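PDB 3UIE: adenylyl-sulfate kinase 1, chloroplastic from Arabidopsis thaliana, which catalyses the ATP-dependent 3'-phosphorylation of adenosine 5'-phosphosulfate to 3'-phosphoadenylyl sulfate, an activity essential for plant reproduction and required for glucosinolate production. Local coordinates for residues Pro107-Thr110 and Asp111-Ala114; Val12-Val15 and Asp16-Leu20; Gly177-Pro181 and Ile182-Glu186; Tyr145-Arg149 and Ala150-Lys154; Asp62-His66 and Gly67-Asp71. All blocks are in the same frame, centred on the assembly; numbering follows the deposited sequence. Where two conformers were deposited one is given.

Contact 1: Pro107-Thr110 and Asp111-Ala114; sequences PYRT and DRDA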
# COMPACT_ATOMS: atom_id res chain seq x y z
N PRO A 107 -17.31 -2.07 9.86
CA PRO A 107 -18.71 -1.98 10.30
C PRO A 107 -19.27 -0.56 10.38
O PRO A 107 -20.47 -0.40 10.32
CB PRO A 107 -18.68 -2.62 11.69
CG PRO A 107 -17.28 -2.37 12.17
CD PRO A 107 -16.41 -2.49 10.95
N TYR A 108 -18.41 0.45 10.51
CA TYR A 108 -18.87 1.81 10.79
C TYR A 108 -19.00 2.65 9.52
O TYR A 108 -18.05 2.80 8.74
CB TYR A 108 -17.93 2.49 11.79
CG TYR A 108 -17.65 1.64 13.02
CD1 TYR A 108 -18.64 0.87 13.61
CD2 TYR A 108 -16.38 1.61 13.57
CE1 TYR A 108 -18.37 0.09 14.74
CE2 TYR A 108 -16.10 0.84 14.69
CZ TYR A 108 -17.10 0.08 15.27
OH TYR A 108 -16.79 -0.67 16.38
N ARG A 109 -20.18 3.20 9.33
CA ARG A 109 -20.55 3.96 8.15
C ARG A 109 -19.64 5.18 8.00
O ARG A 109 -19.13 5.47 6.92
CB ARG A 109 -22.03 4.37 8.32
CG ARG A 109 -22.73 4.91 7.10
CD ARG A 109 -24.24 5.10 7.41
NE ARG A 109 -24.94 3.83 7.47
CZ ARG A 109 -25.76 3.45 8.44
NH1 ARG A 109 -26.02 4.23 9.48
NH2 ARG A 109 -26.35 2.26 8.38
N THR A 110 -19.44 5.90 9.10
CA THR A 110 -18.61 7.10 9.08
C THR A 110 -17.19 6.79 8.61
O THR A 110 -16.57 7.60 7.91
CB THR A 110 -18.56 7.78 10.48
OG1 THR A 110 -17.86 9.03 10.39
CG2 THR A 110 -17.88 6.88 11.51
N ASP A 111 -16.66 5.63 9.00
CA ASP A 111 -15.29 5.29 8.61
C ASP A 111 -15.19 4.84 7.16
O ASP A 111 -14.25 5.21 6.48
CB ASP A 111 -14.71 4.24 9.56
CG ASP A 111 -14.61 4.74 10.97
OD1 ASP A 111 -14.12 5.87 11.16
OD2 ASP A 111 -15.04 4.01 11.89
N ARG A 112 -16.16 4.06 6.68
CA ARG A 112 -16.18 3.75 5.25
C ARG A 112 -16.38 5.01 4.41
O ARG A 112 -15.77 5.15 3.35
CB ARG A 112 -17.24 2.71 4.88
CG ARG A 112 -17.11 1.37 5.58
CD ARG A 112 -18.04 0.34 4.91
NE ARG A 112 -19.43 0.83 4.84
CZ ARG A 112 -20.35 0.62 5.78
NH1 ARG A 112 -20.05 -0.09 6.87
NH2 ARG A 112 -21.57 1.13 5.63
N ASP A 113 -17.24 5.93 4.86
CA ASP A 113 -17.46 7.16 4.10
C ASP A 113 -16.20 8.01 4.01
O ASP A 113 -15.96 8.68 3.00
CB ASP A 113 -18.61 7.99 4.70
CG ASP A 113 -19.96 7.28 4.59
OD1 ASP A 113 -20.08 6.29 3.83
OD2 ASP A 113 -20.90 7.73 5.28
N ALA A 114 -15.38 7.98 5.06
CA ALA A 114 -14.13 8.73 5.03
C ALA A 114 -13.15 8.14 4.02
O ALA A 114 -12.42 8.87 3.36
CB ALA A 114 -13.51 8.80 6.42

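Contact 2: Val12-Val15 and Asp16-Leu20; sequences VEKV and DRQRL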
# COMPACT_ATOMS: atom_id res chain seq x y z
N VAL A 12 6.05 10.82 -13.95
CA VAL A 12 5.15 9.70 -14.27
C VAL A 12 3.83 9.82 -13.52
O VAL A 12 3.80 9.76 -12.29
CB VAL A 12 5.80 8.35 -13.93
CG1 VAL A 12 4.89 7.19 -14.30
CG2 VAL A 12 7.12 8.22 -14.66
N GLU A 13 2.74 9.97 -14.27
CA GLU A 13 1.41 10.23 -13.69
C GLU A 13 0.56 8.97 -13.58
O GLU A 13 0.87 7.94 -14.17
CB GLU A 13 0.66 11.25 -14.54
CG GLU A 13 1.28 12.63 -14.61
CD GLU A 13 0.46 13.60 -15.43
OE1 GLU A 13 -0.77 13.42 -15.52
OE2 GLU A 13 1.05 14.55 -15.99
N LYS A 14 -0.54 9.06 -12.84
CA LYS A 14 -1.49 7.95 -12.76
C LYS A 14 -1.95 7.52 -14.15
O LYS A 14 -2.05 6.32 -14.43
CB LYS A 14 -2.69 8.33 -11.90
CG LYS A 14 -3.75 7.25 -11.75
CD LYS A 14 -4.82 7.78 -10.80
CE LYS A 14 -6.13 7.01 -10.92
NZ LYS A 14 -7.28 7.90 -10.64
N VAL A 15 -2.21 8.49 -15.03
CA VAL A 15 -2.67 8.16 -16.38
C VAL A 15 -1.62 7.42 -17.19
O VAL A 15 -1.96 6.65 -18.09
CB VAL A 15 -3.17 9.38 -17.18
CG1 VAL A 15 -4.54 9.81 -16.68
CG2 VAL A 15 -2.16 10.53 -17.10
N ASP A 16 -0.34 7.67 -16.89
CA ASP A 16 0.73 6.93 -17.56
C ASP A 16 0.73 5.47 -17.10
O ASP A 16 0.88 4.55 -17.90
CB ASP A 16 2.10 7.58 -17.32
CG ASP A 16 2.17 8.99 -17.85
OD1 ASP A 16 1.83 9.20 -19.04
OD2 ASP A 16 2.54 9.90 -17.08
N ARG A 17 0.56 5.25 -15.80
CA ARG A 17 0.50 3.88 -15.29
C ARG A 17 -0.75 3.17 -15.84
O ARG A 17 -0.71 1.98 -16.15
CB ARG A 17 0.51 3.87 -13.76
CG ARG A 17 1.86 4.33 -13.16
CD ARG A 17 1.85 4.30 -11.63
NE ARG A 17 1.05 5.37 -11.03
CZ ARG A 17 1.54 6.58 -10.75
NH1 ARG A 17 2.81 6.84 -11.03
NH2 ARG A 17 0.78 7.52 -10.19
N GLN A 18 -1.83 3.91 -16.00
CA GLN A 18 -3.07 3.30 -16.50
C GLN A 18 -2.90 2.91 -17.96
O GLN A 18 -3.34 1.85 -18.39
CB GLN A 18 -4.23 4.26 -16.28
CG GLN A 18 -4.62 4.28 -14.81
CD GLN A 18 -5.79 5.17 -14.48
OE1 GLN A 18 -6.24 5.19 -13.33
NE2 GLN A 18 -6.26 5.94 -15.46
N ARG A 19 -2.22 3.77 -18.71
CA ARG A 19 -1.91 3.52 -20.10
C ARG A 19 -1.06 2.25 -20.26
O ARG A 19 -1.27 1.45 -21.16
CB ARG A 19 -1.17 4.72 -20.68
CG ARG A 19 -1.07 4.75 -22.18
CD ARG A 19 -0.89 6.18 -22.66
NE ARG A 19 0.16 6.87 -21.92
CZ ARG A 19 1.45 6.79 -22.24
NH1 ARG A 19 1.83 6.04 -23.26
NH2 ARG A 19 2.36 7.46 -21.53
N LEU A 20 -0.10 2.08 -19.36
CA LEU A 20 0.74 0.88 -19.36
C LEU A 20 -0.08 -0.39 -19.09
O LEU A 20 0.09 -1.40 -19.77
CB LEU A 20 1.86 1.04 -18.32
CG LEU A 20 2.91 -0.05 -18.22
CD1 LEU A 20 3.53 -0.30 -19.59
CD2 LEU A 20 3.98 0.38 -17.23
O HOH W 1 2.05 10.03 -9.44
O HOH W 2 -8.58 7.34 -13.80

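Contact 3: Gly177-Pro181 and Ile182-Glu186; sequences GGTSP and IEMAE. With ANP (phosphoaminophosphonic acid-adenylate ester), chain E.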
# COMPACT_ATOMS: atom_id res chain seq x y z
N GLY A 177 -31.03 -16.26 -2.58
CA GLY A 177 -30.38 -17.50 -2.19
C GLY A 177 -29.58 -18.08 -3.34
O GLY A 177 -29.89 -17.83 -4.51
N GLY A 178 -28.55 -18.85 -3.01
CA GLY A 178 -27.77 -19.55 -4.00
C GLY A 178 -27.25 -18.70 -5.15
O GLY A 178 -27.27 -19.13 -6.30
N THR A 179 -26.81 -17.48 -4.84
CA THR A 179 -26.05 -16.72 -5.84
C THR A 179 -24.57 -17.01 -5.60
O THR A 179 -24.02 -16.79 -4.52
CB THR A 179 -26.36 -15.22 -5.83
OG1 THR A 179 -26.00 -14.65 -7.09
CG2 THR A 179 -25.62 -14.52 -4.71
N SER A 180 -23.94 -17.56 -6.62
CA SER A 180 -22.61 -18.13 -6.45
C SER A 180 -21.55 -17.03 -6.45
O SER A 180 -21.77 -15.93 -6.97
CB SER A 180 -22.37 -19.12 -7.58
OG SER A 180 -22.20 -18.41 -8.79
N PRO A 181 -20.39 -17.31 -5.84
CA PRO A 181 -19.32 -16.31 -5.88
C PRO A 181 -18.97 -15.94 -7.32
O PRO A 181 -18.70 -14.78 -7.61
CB PRO A 181 -18.16 -17.04 -5.21
CG PRO A 181 -18.81 -18.01 -4.27
CD PRO A 181 -20.05 -18.47 -5.00
N ILE A 182 -18.98 -16.91 -8.23
CA ILE A 182 -18.67 -16.60 -9.63
C ILE A 182 -19.72 -15.68 -10.24
O ILE A 182 -19.39 -14.72 -10.93
CB ILE A 182 -18.49 -17.87 -10.49
CG1 ILE A 182 -17.19 -18.59 -10.11
CG2 ILE A 182 -18.41 -17.51 -11.96
CD1 ILE A 182 -16.98 -19.88 -10.89
N GLU A 183 -21.00 -15.97 -10.00
CA GLU A 183 -22.02 -15.11 -10.57
C GLU A 183 -21.89 -13.73 -9.97
O GLU A 183 -22.02 -12.73 -10.67
CB GLU A 183 -23.45 -15.65 -10.37
CG GLU A 183 -24.50 -14.68 -10.91
CD GLU A 183 -25.86 -15.33 -11.14
OE1 GLU A 183 -26.14 -16.41 -10.58
OE2 GLU A 183 -26.65 -14.73 -11.90
N MET A 184 -21.60 -13.65 -8.67
CA MET A 184 -21.43 -12.34 -8.05
C MET A 184 -20.25 -11.56 -8.62
O MET A 184 -20.35 -10.35 -8.83
CB MET A 184 -21.34 -12.44 -6.53
CG MET A 184 -22.66 -12.82 -5.89
SD MET A 184 -22.57 -12.79 -4.09
CE MET A 184 -21.23 -13.87 -3.78
N ALA A 185 -19.13 -12.24 -8.85
CA ALA A 185 -17.98 -11.59 -9.47
C ALA A 185 -18.34 -11.12 -10.87
O ALA A 185 -17.89 -10.06 -11.31
CB ALA A 185 -16.75 -12.52 -9.48
N GLU A 186 -19.16 -11.89 -11.58
CA GLU A 186 -19.55 -11.49 -12.93
C GLU A 186 -20.30 -10.16 -12.89
O GLU A 186 -20.10 -9.32 -13.75
CB GLU A 186 -20.41 -12.55 -13.62
CG GLU A 186 -19.63 -13.76 -14.09
CD GLU A 186 -20.54 -14.89 -14.57
OE1 GLU A 186 -21.75 -14.65 -14.76
OE2 GLU A 186 -20.04 -16.01 -14.75
PG ANP E . -14.67 -12.61 7.62
O1G ANP E . -14.68 -13.20 9.12
O2G ANP E . -13.24 -12.80 7.12
O3G ANP E . -15.06 -11.15 7.65
PB ANP E . -16.00 -13.17 5.06
O1B ANP E . -14.64 -13.12 4.26
O2B ANP E . -17.05 -12.06 4.80
N3B ANP E . -15.65 -13.61 6.67
PA ANP E . -15.83 -15.74 3.70
O1A ANP E . -14.66 -16.30 4.43
O2A ANP E . -15.51 -15.28 2.32
O3A ANP E . -16.48 -14.64 4.62
O5' ANP E . -16.99 -16.80 3.61
C5' ANP E . -17.51 -17.45 4.72
C4' ANP E . -18.07 -18.73 4.45
O4' ANP E . -19.26 -18.60 3.62
C3' ANP E . -17.07 -19.49 3.67
O3' ANP E . -16.87 -20.75 4.27
C2' ANP E . -17.62 -19.62 2.33
O2' ANP E . -17.49 -20.93 1.85
C1' ANP E . -19.06 -19.29 2.44
N9 ANP E . -19.48 -18.52 1.26
C8 ANP E . -18.79 -17.49 0.75
N7 ANP E . -19.46 -17.03 -0.30
C5 ANP E . -20.57 -17.77 -0.45
C6 ANP E . -21.61 -17.73 -1.38
N6 ANP E . -21.59 -16.74 -2.44
N1 ANP E . -22.60 -18.62 -1.27
C2 ANP E . -22.60 -19.54 -0.28
N3 ANP E . -21.62 -19.61 0.62
C4 ANP E . -20.59 -18.73 0.55
O HOH W 3 -25.39 -18.16 -8.94

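Contact 4: Tyr145-Arg149 and Ala150-Lys154; sequences YKLAR and AGKIK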
# COMPACT_ATOMS: atom_id res chain seq x y z
N TYR A 145 -18.86 -16.82 15.74
CA TYR A 145 -20.15 -16.45 16.30
C TYR A 145 -20.45 -17.25 17.57
O TYR A 145 -20.94 -16.70 18.55
CB TYR A 145 -21.27 -16.62 15.27
CG TYR A 145 -21.30 -15.53 14.22
CD1 TYR A 145 -21.85 -14.29 14.51
CD2 TYR A 145 -20.76 -15.74 12.96
CE1 TYR A 145 -21.86 -13.27 13.55
CE2 TYR A 145 -20.77 -14.73 12.00
CZ TYR A 145 -21.33 -13.51 12.30
OH TYR A 145 -21.35 -12.51 11.35
N LYS A 146 -20.15 -18.54 17.55
CA LYS A 146 -20.43 -19.35 18.73
C LYS A 146 -19.57 -18.92 19.92
O LYS A 146 -20.04 -18.88 21.06
CB LYS A 146 -20.26 -20.84 18.44
CG LYS A 146 -18.90 -21.21 17.90
CD LYS A 146 -18.88 -22.65 17.39
CE LYS A 146 -19.78 -22.83 16.18
NZ LYS A 146 -19.61 -24.16 15.55
N LEU A 147 -18.31 -18.57 19.65
CA LEU A 147 -17.42 -18.07 20.70
C LEU A 147 -17.94 -16.72 21.22
O LEU A 147 -17.92 -16.46 22.42
CB LEU A 147 -16.00 -17.93 20.16
CG LEU A 147 -15.25 -19.25 19.91
CD1 LEU A 147 -14.05 -19.04 19.01
CD2 LEU A 147 -14.82 -19.87 21.23
N ALA A 148 -18.43 -15.89 20.30
CA ALA A 148 -19.02 -14.60 20.68
C ALA A 148 -20.28 -14.77 21.52
O ALA A 148 -20.45 -14.10 22.55
CB ALA A 148 -19.32 -13.77 19.43
N ARG A 149 -21.18 -15.65 21.08
CA ARG A 149 -22.41 -15.94 21.81
C ARG A 149 -22.10 -16.46 23.21
O ARG A 149 -22.82 -16.18 24.17
CB ARG A 149 -23.26 -16.98 21.07
CG ARG A 149 -23.84 -16.50 19.75
CD ARG A 149 -24.90 -15.45 19.97
NE ARG A 149 -25.69 -15.20 18.76
CZ ARG A 149 -26.63 -14.27 18.67
NH1 ARG A 149 -26.90 -13.49 19.71
NH2 ARG A 149 -27.30 -14.11 17.54
N ALA A 150 -21.03 -17.24 23.32
CA ALA A 150 -20.64 -17.83 24.59
C ALA A 150 -19.78 -16.90 25.45
O ALA A 150 -19.26 -17.30 26.50
CB ALA A 150 -19.92 -19.15 24.36
N GLY A 151 -19.62 -15.65 25.01
CA GLY A 151 -18.90 -14.65 25.78
C GLY A 151 -17.38 -14.76 25.79
O GLY A 151 -16.70 -14.02 26.50
N LYS A 152 -16.84 -15.67 24.99
CA LYS A 152 -15.40 -15.84 24.88
C LYS A 152 -14.77 -14.72 24.05
O LYS A 152 -13.64 -14.31 24.29
CB LYS A 152 -15.06 -17.20 24.29
CG LYS A 152 -15.63 -18.35 25.11
CD LYS A 152 -15.09 -19.69 24.64
CE LYS A 152 -13.57 -19.72 24.70
NZ LYS A 152 -13.03 -21.03 24.23
N ILE A 153 -15.52 -14.22 23.07
CA ILE A 153 -15.10 -13.06 22.30
C ILE A 153 -16.06 -11.92 22.61
O ILE A 153 -17.25 -12.03 22.36
CB ILE A 153 -15.11 -13.34 20.78
CG1 ILE A 153 -14.15 -14.48 20.44
CG2 ILE A 153 -14.76 -12.08 19.99
CD1 ILE A 153 -14.07 -14.79 18.96
N LYS A 154 -15.54 -10.83 23.16
CA LYS A 154 -16.36 -9.68 23.51
C LYS A 154 -16.45 -8.71 22.34
O LYS A 154 -15.53 -8.64 21.52
CB LYS A 154 -15.77 -8.98 24.74
CG LYS A 154 -16.52 -7.73 25.19
CD LYS A 154 -15.84 -7.07 26.38
CE LYS A 154 -16.62 -5.87 26.88
NZ LYS A 154 -16.01 -5.25 28.09

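Contact 5: Asp62-His66 and Gly67-Asp71; sequences DNVRH and GLNRD. With ADX (adenosine-5'-phosphosulfate), chain D.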
# COMPACT_ATOMS: atom_id res chain seq x y z
N ASP A 62 -8.13 -9.61 7.53
CA ASP A 62 -7.34 -10.58 8.29
C ASP A 62 -5.85 -10.47 7.94
O ASP A 62 -5.00 -10.32 8.83
CB ASP A 62 -7.86 -12.00 8.07
CG ASP A 62 -7.26 -13.00 9.04
OD1 ASP A 62 -7.08 -12.65 10.23
OD2 ASP A 62 -6.96 -14.14 8.62
N ASN A 63 -5.52 -10.53 6.65
CA ASN A 63 -4.12 -10.43 6.23
C ASN A 63 -3.43 -9.19 6.77
O ASN A 63 -2.41 -9.28 7.43
CB ASN A 63 -4.01 -10.45 4.70
CG ASN A 63 -4.49 -11.74 4.09
OD1 ASN A 63 -4.58 -12.76 4.76
ND2 ASN A 63 -4.80 -11.71 2.79
N VAL A 64 -4.02 -8.03 6.49
CA VAL A 64 -3.41 -6.76 6.87
C VAL A 64 -3.26 -6.64 8.39
O VAL A 64 -2.36 -5.96 8.87
CB VAL A 64 -4.19 -5.56 6.33
CG1 VAL A 64 -3.47 -4.26 6.65
CG2 VAL A 64 -4.38 -5.71 4.83
N ARG A 65 -4.13 -7.30 9.13
CA ARG A 65 -4.04 -7.25 10.59
C ARG A 65 -2.87 -8.06 11.13
O ARG A 65 -2.54 -7.97 12.32
CB ARG A 65 -5.35 -7.70 11.26
CG ARG A 65 -6.39 -6.59 11.35
CD ARG A 65 -7.72 -7.15 11.87
NE ARG A 65 -8.67 -6.08 12.20
CZ ARG A 65 -8.59 -5.35 13.31
NH1 ARG A 65 -7.59 -5.55 14.17
NH2 ARG A 65 -9.48 -4.40 13.55
N HIS A 66 -2.23 -8.83 10.26
CA HIS A 66 -1.01 -9.55 10.65
C HIS A 66 0.28 -8.83 10.25
O HIS A 66 1.37 -9.25 10.62
CB HIS A 66 -1.03 -10.97 10.08
CG HIS A 66 -1.99 -11.88 10.78
ND1 HIS A 66 -3.32 -11.97 10.45
CD2 HIS A 66 -1.81 -12.73 11.82
CE1 HIS A 66 -3.92 -12.84 11.24
NE2 HIS A 66 -3.02 -13.32 12.08
N GLY A 67 0.15 -7.74 9.50
CA GLY A 67 1.31 -6.98 9.05
C GLY A 67 1.23 -5.51 9.41
O GLY A 67 1.56 -5.11 10.53
N LEU A 68 0.83 -4.70 8.44
CA LEU A 68 0.70 -3.26 8.65
C LEU A 68 -0.09 -2.95 9.92
O LEU A 68 0.28 -2.06 10.69
CB LEU A 68 -0.04 -2.62 7.46
CG LEU A 68 -0.31 -1.11 7.53
CD1 LEU A 68 1.01 -0.34 7.65
CD2 LEU A 68 -1.10 -0.63 6.31
N ASN A 69 -1.19 -3.67 10.12
CA ASN A 69 -2.07 -3.37 11.24
C ASN A 69 -1.98 -4.36 12.39
O ASN A 69 -2.95 -4.59 13.12
CB ASN A 69 -3.51 -3.22 10.76
CG ASN A 69 -3.69 -2.02 9.84
OD1 ASN A 69 -2.84 -1.14 9.81
ND2 ASN A 69 -4.79 -1.97 9.10
N ARG A 70 -0.80 -4.94 12.55
CA ARG A 70 -0.58 -5.92 13.60
C ARG A 70 -0.69 -5.28 14.98
O ARG A 70 -0.81 -5.99 15.99
CB ARG A 70 0.79 -6.60 13.42
CG ARG A 70 2.00 -5.70 13.66
CD ARG A 70 3.32 -6.47 13.47
NE ARG A 70 3.40 -7.08 12.14
CZ ARG A 70 4.34 -7.95 11.77
NH1 ARG A 70 5.29 -8.32 12.62
NH2 ARG A 70 4.34 -8.46 10.55
N ASP A 71 -0.65 -3.96 15.03
CA ASP A 71 -0.73 -3.25 16.31
C ASP A 71 -2.16 -2.91 16.74
O ASP A 71 -2.37 -2.37 17.82
CB ASP A 71 0.10 -1.97 16.25
CG ASP A 71 -0.37 -1.03 15.16
OD1 ASP A 71 -0.85 -1.54 14.13
OD2 ASP A 71 -0.26 0.20 15.34
SB ADX D . -12.77 -4.61 11.03
O1B ADX D . -11.69 -3.96 11.73
O2B ADX D . -14.02 -4.39 11.79
O3B ADX D . -12.95 -4.07 9.67
PA ADX D . -11.54 -6.89 10.02
O1A ADX D . -10.24 -6.13 9.87
O2A ADX D . -12.14 -7.25 8.67
O3A ADX D . -12.55 -6.10 10.97
O5' ADX D . -11.20 -8.20 10.81
C5' ADX D . -12.14 -9.23 10.87
C4' ADX D . -11.62 -10.55 11.12
O4' ADX D . -11.04 -10.59 12.43
C3' ADX D . -12.74 -11.52 11.10
O3' ADX D . -12.45 -12.50 10.15
C2' ADX D . -12.73 -12.17 12.35
O2' ADX D . -12.33 -13.47 12.09
C1' ADX D . -11.69 -11.56 13.19
N9 ADX D . -12.21 -11.07 14.44
C8 ADX D . -11.65 -11.25 15.66
N7 ADX D . -12.37 -10.59 16.58
C5 ADX D . -13.39 -9.97 15.94
C6 ADX D . -14.46 -9.16 16.35
N6 ADX D . -14.60 -8.81 17.73
N1 ADX D . -15.35 -8.70 15.44
C2 ADX D . -15.22 -9.01 14.14
N3 ADX D . -14.20 -9.79 13.71
C4 ADX D . -13.29 -10.28 14.57
O HOH W 4 -4.46 -6.72 14.52

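Contact 1: Pro107-Thr110 and Asp111-Ala114
Arg112 reaches back along the first turn of helix 109-117 to Tyr108 and Arg109. Its CB sits 3.9 Å from Tyr108 O, and CG comes closer to the same oxygen, at 3.6 Å. A bend at chi3 (-53°) then turns the guanidinium back along the chain, where one of its faces covers Arg109 CA, offset toward the rim. NE forms a salt bridge with Glu126, NH2 donates to Glu164 O and NH1 to Ser106 O, with Pro107 O lying 3.5 Å from NH1 at the guanidinium edge. The backbone bonds of the turn run from Arg112 N to Tyr108 O (3.1 Å, 170° at the hydrogen) and from Asp113 N to Arg109 O (2.8 Å). Tyr108 is the N-cap residue, and its ring and the Asp111 carboxylate lie side by side with planes 61° apart. Asp111 OD2 meets the ring at its edge, in plane, 3.2 Å from CD2, while the ring hydroxyl bonds to Asp161. Pro107 touches the bound adenosine-5'-phosphosulfate. A buried arginine whose three nitrogens are all engaged probably keeps its charge, and it ties the start of this helix to the backbone of Ser106, the phosphoserine position by similarity.

Contact 2: Val12-Val15 and Asp16-Leu20
The chain enters helix 14-21 through Glu13 at the N-cap, with Arg17 N donating to Glu13 O (3.2 Å) and Gln18 N to Lys14 O (2.9 Å). Asp16 turns its carboxylate back to the helix start, CG lying beside its own backbone N (chi1 -61°). Its OD2 uses the anti lone pair to accept from Glu13 N at 2.8 Å and 166°. The other oxygen, OD1, holds Arg19 NH2 in a salt bridge of 3.1 Å, in the plane of that guanidinium. An alanine here is likely to leave Glu13 N without this acceptor and Arg19 without its salt-bridge partner. Arg17 folds back along the first turn, Glu13 O lying over the centre of one guanidinium face; NH1 makes a weak bond to Val12 O, a water accepts from NH2 and is weakly bonded to that same oxygen, and NE is held by Asp95 O. Lys14 crosses Gln18, its CE 3.0 Å from OE1, which accepts from Gly25 N. Tyr50 OH of the second subunit is hydrogen-bonded to Asp16 O. A side chain three residues after the N-cap accepting the N-cap amide is the reciprocal half of a capping box, here at the head of a helix on the dimer interface.

Contact 3: Gly177-Pro181 and Ile182-Glu186
The adenine end of the ATP-site pocket is bordered by the start of helix 181-195, where Thr179, Pro181 and Met184 gather round the amino group of the bound ATP analogue phosphoaminophosphonic acid-adenylate ester (ANP). ANP N6 donates to Thr179 O at 3.2 Å in a nearly straight bond of 176°. Met184 bends at chi3 (-56°), bringing CE to 3.2 Å from the same N6, and Pro181 adds its CD at 3.5 Å. Thr179 crosses Met184 at about a right angle, its CG2 meeting SD at 3.6 Å. Ser180 is the N-cap: with OG set between its own backbone N and carbonyl carbon (chi1 71°), the hydroxyl accepts from Glu183 N at 3.0 Å. An alanine in its place would probably leave Glu183 N without its capping acceptor and the first turn less firmly fixed beside the adenine. Ser180 O takes Met184 N at 2.8 Å, and a water accepts from Ser180 N. Pro181 packs on Thr40 and Met184 on Leu41, both of helix 38-51. The adenine amino group is thus met by a backbone carbonyl, while the groups packed round it are apolar, a combination consistent with a donor at this position.

Contact 4: Tyr145-Arg149 and Ala150-Lys154
Leu147 O is gripped by two successive amides as the chain leaves helix 144-149: Lys152 N at 2.9 Å and, more weakly, Ile153 N at 3.3 Å. Gly151 N donates to Ala148 O (3.0 Å) from well above the carbonyl plane, 68° out of it. Together with the Lys152 bond this makes a Schellman motif, in which Gly151 is the C-prime residue; its phi of 77° is one that glycine adopts readily. One residue earlier, Ala150 N still closes a helical bond to Lys146 O. The returning chain lays Ile153 against the last turn. Its CG1 stands anti to its own carbonyl carbon (chi1 -61°) and carries CD1 to 3.9 Å from Leu147 CB, while its CB faces Ala148 CB at 4.4 Å. Ile153 O also receives a CA-H...O contact from Ala148 CA at 3.5 Å. Lys152 crosses Leu147 with its aliphatic part over the leucine, CD tight against CD2 at 3.4 Å. Ile153 and Lys154 go on to touch the bound adenosine-5'-phosphosulfate. Toward the rest of the fold, Arg149 forms a salt bridge with Glu137 of helix 133-139, on which Tyr145 also packs, and the Tyr145 ring meets Phe156, from the loop that leads toward strand 171-173, edge-to-face.

Contact 5: Asp62-His66 and Gly67-Asp71
Val64 lies side by side with both Leu68 and Asn69, all pointing the same way, as the chain turns after helix 61-64. In the conformer given, one of two for this valine, CG1 is anti to the backbone N (chi1 -175°) and touches Leu68 CB at 3.9 Å and the amide ND2 of Asn69 at 3.6 Å. That amide is fixed from beyond, ND2 bonding to Asn82 and OD1 to Arg85. The backbone is closed at Val64 O, which accepts two amides, Asn69 N at 2.9 Å and Gly67 N at 3.1 Å, arriving from opposite faces of the carbonyl plane.

Arg65 leaves the turn in a different direction, to the substrate. Its chain is extended from CG to NE, and the guanidinium then grips adenosine-5'-phosphosulfate (ADX) at two points: NE donates to ADX O1A on the phosphate at 2.8 Å, and NH2 to ADX O1B on the sulfate at 2.9 Å, the latter straight at 177° and in the guanidinium plane. NH1 bonds to Ser73 O, and Phe74 makes a cation-pi contact with the group, so the arginine is steadied as it spans both anions.

His66 turns its ring edge back to the helix, ND1 donating to Asp62 O at 2.9 Å in the ring plane, though from above the carbonyl plane. Arg70 curls round so that NE meets Gly67 O at 3.1 Å, while NH2 forms a salt bridge with Glu88 of the second subunit.

Two successive type I beta turns, Val64 to Gly67 and Gly67 to Arg70, thus connect helix 61-64, which follows strand 56-60, with helix 76-95, on which Leu68 and Asn69 pack through Val89 and Val86.

All five contacts are local and follow one another in series, none enclosing or crossing another. Contact 2 comes first, at helix 14-21 before the parallel sheet begins, against the second subunit. After strand 56-60, contact 5 closes the turn leading to helix 76-95 and also meets that subunit. Contact 1 starts the helix after strand 99-103, about 8 Å from contact 5 between nearest atoms. Contact 4 ends helix 144-149; like contacts 1 and 5, it contributes residues to the adenosine-5'-phosphosulfate pocket. Contact 3, following strand 171-173, opens the last helix at the nucleotide, its centre about 28 Å from that of contact 5 across the chain's centre.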